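Local atomic coordinates of DNA methyltransferase (Nicotiana tabacum, PDB entry 4ONQ), a protein that probably methylates cytosine at C5 in DNA, with this chain being the catalytic domain of a plant de novo methyltransferase, held with sinefungin in its cofactor pocket. Residues F15-P18 and T19-L22; I138-A141 and V142-F145; Q154-V157 and L158-R162; G196-R200 and T201-K205. The protein carries 5 engineered substitutions. One frame throughout, in Å; residues are numbered along the deposited sequence.

All four contacts are local, formed between neighbours in sequence within the catalytic domain. Contacts 2 and 3 belong together: helices 132-143 and 151-164 pack on each other, the centres of the two contacts about 12 Å apart, Val157 CG1 lying 4.0 Å from Val142 CG1 and Phe156 CE2 4.1 Å from Ala141 CB. Contact 4, at the start of helix 200-208, comes within about 13 Å of contact 3 (nearest atoms) and is close to the cofactor pocket, the Asp202 side chain standing about 9 Å from sinefungin. Contact 1, a turn before strand 39-45, lies across the chain's centre from contact 4, their centres about 35 Å apart. The predicted catalytic Cys316 belongs to an unmodelled stretch.

Contact 1 of 4, residues F15-P18 and T19-L22; sequences FGVP and TEPL
Val17 and Glu20 face each other across a tight reversal of the chain, joined by one polar link: Glu20 N points at Val17 O over 3.4 Å, a nearly straight (171°) but weak hydrogen bond. Apolar contacts back it on the side-chain flank. Val17 CG2 is the branch that does the touching, meeting Thr19 CG2 at 3.9 Å and Glu20 CG at the same 3.9 Å; Val17 lies alongside each of them, pointing the same way. Thr19 puts OG1 opposite its backbone N (chi1 161°), which leaves the methyl, not the hydroxyl, to rest against the valine. The Glu20 chain then bends at chi2 and carries its carboxylate away from the turn. These four residues, Val17-Pro18-Thr19-Glu20, form a type I beta turn, and Pro18 occupies its second position, where the ring restrains phi near the value the turn requires. A second apolar touch lies farther along the two arms: Leu22 CD2 reaches back to Gly16 CA at 4.0 Å. Gly16 has a positive phi (146°), at backbone angles where a side chain would press on the carbonyl O of Phe15; the conformation calls for glycine, and the leucine methyl meets bare backbone. Among the surroundings, Phe73 packs on both Val17 and Pro18, while Phe15 N is hydrogen-bonded to the carboxylate of Glu66 on strand 66-69, tying the N-terminal loop to the sheet's edge strand.

Contact 2 of 4, residues I138-A141 and V142-F145; sequences IRKA and VEDF
Glu143 lies back over the preceding turn and reaches Arg139, its partner four residues earlier. Its CB sits 3.1 Å from Arg139 O, the carbonyl that also accepts the Glu143 backbone N-H. CG continues past the same oxygen, and Glu143 CD comes to rest 3.7 Å from Arg139 CG, so that the acid lies against the aliphatic part of the arginine before the charges meet. At the tip the two oxygens part. Glu143 OE2 accepts a hydrogen bond from Arg139 NH1 (3.0 Å), completing a salt bridge; the oxygen lies in the guanidinium plane, at its edge, whereas NH1 approaches from above the carboxylate plane, the two planes being 69° apart. A bend at chi3 of Arg139 (-78°) turns the guanidinium toward this oxygen. Glu143 OE1 accepts a hydrogen bond from a water 2.7 Å away, which in turn accepts from Lys140 NZ at 2.9 Å; the carboxylate thus serves two basic side chains, one directly and one through water. This is an i to i+4 pair in the last turns of helix 132-143, whose backbone bonds include Val142 N to Ile138 O. Val142 directs CG2 at that same oxygen (3.3 Å). Two residues beyond Glu143, the Phe145 ring turns back so that its CE2 lies 3.3 Å from Ala141 O, which meets the ring at its edge. On the buried flank, Ile138 and Val142 both pack on Val157 of helix 151-164, and Phe145 touches Pro150 in the intervening loop.

Contact 3 of 4, residues Q154-V157 and L158-R162; sequences QKFV and LDQCR
Phe156 and Gln160 cross obliquely on one flank of the helix, the ring and the amide plane turned only 32° from each other. The nearest approach is made not by the amide but by a methylene: Gln160 CG lies 3.8 Å from Phe156 CE1, with NE2 a little farther from the same ring carbon. Phe156 CG is trans to its backbone N (chi1 159°), and the glutamine chain bends at chi2 (-56°) to carry its amide alongside the ring. One residue back, Lys155 and Asp159 also meet at a slant. The extended lysine chain turns only at its last torsion, bringing Lys155 NZ to 3.4 Å from Asp159 OD2 in a weak salt bridge, while CE passes 3.6 Å from that oxygen. Leu158 lies beside the carbonyl of Gln154, its CB 3.2 Å from Gln154 O, which accepts the Leu158 N-H. Val157 and Cys161 are more loosely matched, Val157 CG2 and Cys161 SG standing 4.2 Å apart. This is i to i+4 side-chain pairing along an amphipathic helix, with Lys155 and Phe156 exposed and Val157 and Cys161 buried; regular backbone bonds such as Gln160 N to Phe156 O (3.0 Å) accompany it. Gln154 NE2 is hydrogen-bonded to Pro149 O in the loop ahead of the helix. Helix 151-164 is set between several elements: Phe156, Val157 and Gln160 pack on helix 132-143, Val157 and Cys161 on strand 166-170, Gln154 and Val157 on Trp116, and Leu158 on the loop at Asp117 and Pro118.

Contact 4 of 4, residues G196-R200 and T201-K205; sequences GGISR and TDRYK
Ser199 grips the first turn of the helix with two oxygens. Its carbonyl O accepts from Arg203 N at 2.8 Å, and its hydroxyl OG accepts from Asp202 N at 3.3 Å, an N-cap bond with an N-H...O angle of 155°. A chi1 of 72° places OG between the serine's own N and carbonyl carbon, turned toward the helix end. A water joins the other pair, accepting from Ser199 N at 3.0 Å and donating to Asp202 OD2. One residue on, Tyr204 N is hydrogen-bonded to Arg200 O. Outside this backbone core, the extended Arg200 chain runs alongside Tyr204, and its guanidinium face is met by the ring's edge: Tyr204 CE1 stands 3.8 Å above the Arg200 guanidinium plane, over its centre, with the two planes 90° apart. The polar ends are held by others, Arg200 NH1 by a salt bridge to Glu178 and Tyr204 OH by Leu177 O, which would hold both groups in this perpendicular, edge-on-face setting. Toward the loop, Ile198 packs CG1 on Asp202 CB (3.7 Å) and CD1 on the Arg203 backbone N (3.7 Å), and also touches Val265 and Ile269 of helix 264-276. Arg203 itself leads off to Glu183 and Thr193. At the start of helix 200-208, near the sinefungin pocket, this is a serine N-cap resembling a capping box, with Asp202 in the place usual for glutamate and the reciprocal link to Ser199 N made through water.

Contact 1 of 4, residues F15-P18 and T19-L22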
# COMPACT_ATOMS: atom_id res chain seq x y z
N PHE A 15 -3.03 -15.84 3.88
CA PHE A 15 -3.28 -16.78 4.93
C PHE A 15 -4.58 -16.42 5.54
O PHE A 15 -4.98 -16.98 6.51
CB PHE A 15 -2.24 -16.70 6.01
CG PHE A 15 -0.89 -17.09 5.56
CD1 PHE A 15 -0.66 -18.36 5.15
CD2 PHE A 15 0.13 -16.19 5.54
CE1 PHE A 15 0.58 -18.74 4.72
CE2 PHE A 15 1.37 -16.55 5.11
CZ PHE A 15 1.60 -17.83 4.70
N GLY A 16 -5.22 -15.42 5.00
CA GLY A 16 -6.53 -15.04 5.50
C GLY A 16 -6.79 -13.54 5.44
O GLY A 16 -5.89 -12.73 5.62
N VAL A 17 -8.04 -13.19 5.19
CA VAL A 17 -8.47 -11.80 5.22
C VAL A 17 -9.68 -11.70 6.16
O VAL A 17 -10.42 -12.67 6.32
CB VAL A 17 -8.82 -11.28 3.80
CG1 VAL A 17 -7.57 -11.20 2.94
CG2 VAL A 17 -9.88 -12.16 3.15
N PRO A 18 -9.87 -10.53 6.79
CA PRO A 18 -10.90 -10.40 7.83
C PRO A 18 -12.32 -10.62 7.34
O PRO A 18 -13.17 -11.09 8.10
CB PRO A 18 -10.73 -8.95 8.29
CG PRO A 18 -10.17 -8.25 7.13
CD PRO A 18 -9.22 -9.24 6.52
N THR A 19 -12.60 -10.34 6.09
CA THR A 19 -13.94 -10.34 5.57
C THR A 19 -14.43 -11.67 5.02
O THR A 19 -15.53 -11.79 4.56
CB THR A 19 -13.96 -9.37 4.42
OG1 THR A 19 -15.08 -9.65 3.60
CG2 THR A 19 -12.73 -9.59 3.62
N GLU A 20 -13.59 -12.67 5.03
CA GLU A 20 -14.01 -13.92 4.50
C GLU A 20 -13.59 -14.99 5.41
O GLU A 20 -12.83 -14.77 6.32
CB GLU A 20 -13.35 -14.17 3.17
CG GLU A 20 -13.53 -13.06 2.24
CD GLU A 20 -14.61 -13.29 1.28
OE1 GLU A 20 -14.84 -14.46 0.95
OE2 GLU A 20 -15.22 -12.32 0.83
N PRO A 21 -14.10 -16.19 5.16
CA PRO A 21 -13.77 -17.32 6.01
C PRO A 21 -12.35 -17.72 5.80
O PRO A 21 -11.91 -17.74 4.67
CB PRO A 21 -14.64 -18.40 5.43
CG PRO A 21 -14.68 -18.08 4.00
CD PRO A 21 -14.93 -16.62 4.03
N LEU A 22 -11.68 -18.08 6.87
CA LEU A 22 -10.27 -18.41 6.86
C LEU A 22 -10.06 -19.55 5.89
O LEU A 22 -10.92 -20.42 5.76
CB LEU A 22 -9.78 -18.80 8.25
CG LEU A 22 -9.47 -17.63 9.18
CD1 LEU A 22 -8.52 -18.05 10.29
CD2 LEU A 22 -8.89 -16.47 8.38

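Contact 2 of 4, residues I138-A141 and V142-F145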
# COMPACT_ATOMS: atom_id res chain seq x y z
N ILE A 138 -16.15 10.16 -23.83
CA ILE A 138 -17.14 9.33 -23.15
C ILE A 138 -18.49 10.04 -23.05
O ILE A 138 -19.55 9.47 -23.37
CB ILE A 138 -16.63 8.87 -21.77
CG1 ILE A 138 -15.46 7.90 -21.95
CG2 ILE A 138 -17.74 8.20 -20.98
CD1 ILE A 138 -14.90 7.39 -20.65
N ARG A 139 -18.43 11.31 -22.64
CA ARG A 139 -19.60 12.17 -22.66
C ARG A 139 -20.33 12.12 -24.00
O ARG A 139 -21.52 11.86 -24.04
CB ARG A 139 -19.25 13.63 -22.34
CG ARG A 139 -20.40 14.59 -22.68
CD ARG A 139 -20.04 16.06 -22.53
NE ARG A 139 -20.05 16.52 -21.15
CZ ARG A 139 -21.14 16.92 -20.50
NH1 ARG A 139 -22.32 16.89 -21.10
NH2 ARG A 139 -21.05 17.32 -19.24
N LYS A 140 -19.61 12.35 -25.10
CA LYS A 140 -20.25 12.39 -26.42
C LYS A 140 -20.76 11.02 -26.85
O LYS A 140 -21.80 10.91 -27.50
CB LYS A 140 -19.30 12.98 -27.47
CG LYS A 140 -19.04 14.47 -27.28
CD LYS A 140 -18.21 15.04 -28.41
CE LYS A 140 -17.85 16.50 -28.16
NZ LYS A 140 -19.04 17.38 -28.01
N ALA A 141 -20.03 9.98 -26.48
CA ALA A 141 -20.45 8.62 -26.79
C ALA A 141 -21.78 8.23 -26.11
O ALA A 141 -22.57 7.50 -26.70
CB ALA A 141 -19.35 7.63 -26.42
N VAL A 142 -22.02 8.71 -24.89
CA VAL A 142 -23.27 8.36 -24.18
C VAL A 142 -24.38 9.42 -24.26
O VAL A 142 -25.55 9.14 -23.98
CB VAL A 142 -23.03 8.03 -22.70
CG1 VAL A 142 -22.04 6.89 -22.56
CG2 VAL A 142 -22.54 9.27 -21.95
N GLU A 143 -24.03 10.64 -24.61
CA GLU A 143 -24.95 11.75 -24.65
C GLU A 143 -26.11 11.62 -25.61
O GLU A 143 -27.18 12.12 -25.34
CB GLU A 143 -24.19 12.98 -25.07
CG GLU A 143 -24.25 14.08 -24.14
CD GLU A 143 -23.47 15.26 -24.61
OE1 GLU A 143 -22.93 15.22 -25.72
OE2 GLU A 143 -23.42 16.24 -23.86
N ASP A 144 -25.88 10.99 -26.75
CA ASP A 144 -26.91 10.91 -27.80
C ASP A 144 -28.15 10.13 -27.38
O ASP A 144 -29.27 10.48 -27.75
CB ASP A 144 -26.32 10.30 -29.07
CG ASP A 144 -25.43 11.26 -29.81
OD1 ASP A 144 -25.69 12.48 -29.75
OD2 ASP A 144 -24.46 10.80 -30.46
N PHE A 145 -27.93 9.08 -26.60
CA PHE A 145 -29.00 8.21 -26.16
C PHE A 145 -29.45 8.65 -24.77
O PHE A 145 -28.62 9.06 -23.95
CB PHE A 145 -28.50 6.77 -26.13
CG PHE A 145 -27.55 6.46 -27.26
CD1 PHE A 145 -28.04 6.12 -28.52
CD2 PHE A 145 -26.17 6.54 -27.09
CE1 PHE A 145 -27.18 5.86 -29.56
CE2 PHE A 145 -25.31 6.29 -28.13
CZ PHE A 145 -25.81 5.94 -29.37
O HOH W 1 -21.12 17.24 -26.01

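Contact 3 of 4, residues Q154-V157 and L158-R162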
# COMPACT_ATOMS: atom_id res chain seq x y z
N GLN A 154 -21.34 0.79 -24.98
CA GLN A 154 -21.25 0.36 -23.59
C GLN A 154 -19.91 -0.31 -23.32
O GLN A 154 -19.24 -0.03 -22.32
CB GLN A 154 -22.38 -0.61 -23.23
CG GLN A 154 -23.72 0.04 -22.96
CD GLN A 154 -24.75 -0.97 -22.46
OE1 GLN A 154 -24.41 -1.88 -21.69
NE2 GLN A 154 -26.00 -0.83 -22.89
N LYS A 155 -19.49 -1.17 -24.25
CA LYS A 155 -18.22 -1.85 -24.11
C LYS A 155 -17.05 -0.87 -24.22
O LYS A 155 -16.11 -0.93 -23.43
CB LYS A 155 -18.06 -2.96 -25.15
CG LYS A 155 -16.81 -3.78 -24.92
CD LYS A 155 -16.46 -4.64 -26.11
CE LYS A 155 -15.06 -5.22 -25.95
NZ LYS A 155 -14.81 -5.73 -24.57
N PHE A 156 -17.12 0.03 -25.19
CA PHE A 156 -16.08 1.06 -25.32
C PHE A 156 -15.89 1.88 -24.02
O PHE A 156 -14.77 1.97 -23.49
CB PHE A 156 -16.35 1.95 -26.54
CG PHE A 156 -15.68 3.28 -26.48
CD1 PHE A 156 -14.32 3.40 -26.73
CD2 PHE A 156 -16.40 4.42 -26.18
CE1 PHE A 156 -13.69 4.63 -26.67
CE2 PHE A 156 -15.78 5.66 -26.12
CZ PHE A 156 -14.42 5.76 -26.36
N VAL A 157 -16.97 2.45 -23.49
CA VAL A 157 -16.83 3.26 -22.28
C VAL A 157 -16.47 2.43 -21.05
O VAL A 157 -15.71 2.89 -20.21
CB VAL A 157 -18.01 4.27 -21.99
CG1 VAL A 157 -19.00 4.31 -23.12
CG2 VAL A 157 -18.69 4.01 -20.63
N LEU A 158 -16.98 1.20 -20.95
CA LEU A 158 -16.62 0.37 -19.81
C LEU A 158 -15.14 0.01 -19.84
O LEU A 158 -14.47 -0.02 -18.80
CB LEU A 158 -17.49 -0.88 -19.73
CG LEU A 158 -18.84 -0.67 -19.05
CD1 LEU A 158 -19.59 -1.99 -19.01
CD2 LEU A 158 -18.65 -0.12 -17.64
N ASP A 159 -14.61 -0.21 -21.02
CA ASP A 159 -13.21 -0.49 -21.15
C ASP A 159 -12.37 0.70 -20.78
O ASP A 159 -11.40 0.54 -20.11
CB ASP A 159 -12.82 -0.97 -22.57
CG ASP A 159 -13.30 -2.38 -22.90
OD1 ASP A 159 -13.74 -3.10 -22.01
OD2 ASP A 159 -13.25 -2.78 -24.06
N GLN A 160 -12.73 1.88 -21.25
CA GLN A 160 -12.02 3.06 -20.85
C GLN A 160 -12.10 3.36 -19.37
O GLN A 160 -11.15 3.75 -18.81
CB GLN A 160 -12.45 4.27 -21.66
CG GLN A 160 -12.25 4.16 -23.15
CD GLN A 160 -10.85 3.85 -23.55
OE1 GLN A 160 -9.93 4.48 -23.13
NE2 GLN A 160 -10.70 2.89 -24.38
N CYS A 161 -13.25 3.16 -18.77
CA CYS A 161 -13.44 3.37 -17.35
C CYS A 161 -12.65 2.45 -16.45
O CYS A 161 -12.14 2.87 -15.47
CB CYS A 161 -14.89 3.27 -16.98
SG CYS A 161 -15.90 4.58 -17.60
N ARG A 162 -12.58 1.19 -16.80
CA ARG A 162 -11.76 0.26 -16.10
C ARG A 162 -10.31 0.56 -16.21
O ARG A 162 -9.59 0.45 -15.26
CB ARG A 162 -11.99 -1.13 -16.61
CG ARG A 162 -13.28 -1.73 -16.17
CD ARG A 162 -13.61 -2.99 -16.90
NE ARG A 162 -14.57 -3.67 -16.09
CZ ARG A 162 -15.79 -3.93 -16.46
NH1 ARG A 162 -16.19 -3.61 -17.65
NH2 ARG A 162 -16.60 -4.52 -15.62

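Contact 4 of 4, residues G196-R200 and T201-K205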
# COMPACT_ATOMS: atom_id res chain seq x y z
N GLY A 196 1.83 22.26 0.77
CA GLY A 196 3.22 22.18 1.21
C GLY A 196 4.26 21.96 0.12
O GLY A 196 5.35 21.46 0.39
N GLY A 197 3.93 22.32 -1.12
CA GLY A 197 4.89 22.25 -2.20
C GLY A 197 4.81 21.07 -3.15
O GLY A 197 5.66 20.91 -4.01
N ILE A 198 3.79 20.23 -3.00
CA ILE A 198 3.62 19.10 -3.91
C ILE A 198 2.55 19.42 -4.97
O ILE A 198 1.51 19.99 -4.66
CB ILE A 198 3.27 17.80 -3.14
CG1 ILE A 198 3.27 16.60 -4.10
CG2 ILE A 198 1.94 17.94 -2.41
CD1 ILE A 198 2.87 15.30 -3.45
N SER A 199 2.83 19.07 -6.22
CA SER A 199 1.85 19.30 -7.27
C SER A 199 0.81 18.19 -7.31
O SER A 199 0.98 17.12 -6.71
CB SER A 199 2.52 19.39 -8.63
OG SER A 199 2.98 18.12 -9.04
N ARG A 200 -0.26 18.47 -8.03
CA ARG A 200 -1.36 17.53 -8.21
C ARG A 200 -0.89 16.22 -8.84
O ARG A 200 -1.17 15.12 -8.31
CB ARG A 200 -2.45 18.21 -9.06
CG ARG A 200 -3.52 17.28 -9.60
CD ARG A 200 -4.54 18.10 -10.38
NE ARG A 200 -5.42 17.29 -11.22
CZ ARG A 200 -6.57 16.77 -10.83
NH1 ARG A 200 -6.99 16.97 -9.59
NH2 ARG A 200 -7.30 16.04 -11.67
N THR A 201 -0.16 16.32 -9.95
CA THR A 201 0.31 15.12 -10.65
C THR A 201 1.25 14.30 -9.77
O THR A 201 1.25 13.07 -9.81
CB THR A 201 0.97 15.43 -12.03
OG1 THR A 201 2.38 15.64 -11.86
CG2 THR A 201 0.33 16.64 -12.67
N ASP A 202 2.03 15.00 -8.94
CA ASP A 202 2.90 14.33 -7.98
C ASP A 202 2.11 13.73 -6.82
O ASP A 202 2.53 12.73 -6.24
CB ASP A 202 3.96 15.29 -7.44
CG ASP A 202 5.25 15.24 -8.23
OD1 ASP A 202 5.47 14.24 -8.93
OD2 ASP A 202 6.04 16.20 -8.14
N ARG A 203 0.98 14.34 -6.47
CA ARG A 203 0.08 13.74 -5.49
C ARG A 203 -0.32 12.37 -6.01
O ARG A 203 -0.22 11.36 -5.31
CB ARG A 203 -1.18 14.59 -5.30
CG ARG A 203 -1.02 15.83 -4.45
CD ARG A 203 -2.01 15.75 -3.30
NE ARG A 203 -3.16 16.65 -3.40
CZ ARG A 203 -4.25 16.52 -2.65
NH1 ARG A 203 -5.26 17.38 -2.80
NH2 ARG A 203 -4.34 15.52 -1.78
N TYR A 204 -0.75 12.33 -7.27
CA TYR A 204 -1.15 11.06 -7.88
C TYR A 204 0.01 10.07 -7.98
O TYR A 204 -0.18 8.88 -7.77
CB TYR A 204 -1.72 11.27 -9.27
CG TYR A 204 -3.11 11.85 -9.30
CD1 TYR A 204 -3.33 13.11 -9.85
CD2 TYR A 204 -4.20 11.15 -8.79
CE1 TYR A 204 -4.60 13.65 -9.90
CE2 TYR A 204 -5.48 11.69 -8.82
CZ TYR A 204 -5.66 12.94 -9.38
OH TYR A 204 -6.91 13.50 -9.45
N LYS A 205 1.18 10.53 -8.27
CA LYS A 205 2.29 9.66 -8.35
C LYS A 205 2.70 9.08 -7.02
O LYS A 205 3.00 7.94 -6.92
CB LYS A 205 3.43 10.39 -9.01
CG LYS A 205 4.68 9.59 -9.18
CD LYS A 205 5.83 10.43 -9.64
CE LYS A 205 7.04 9.63 -10.06
NZ LYS A 205 7.97 9.27 -8.97
O HOH W 2 5.63 18.41 -7.00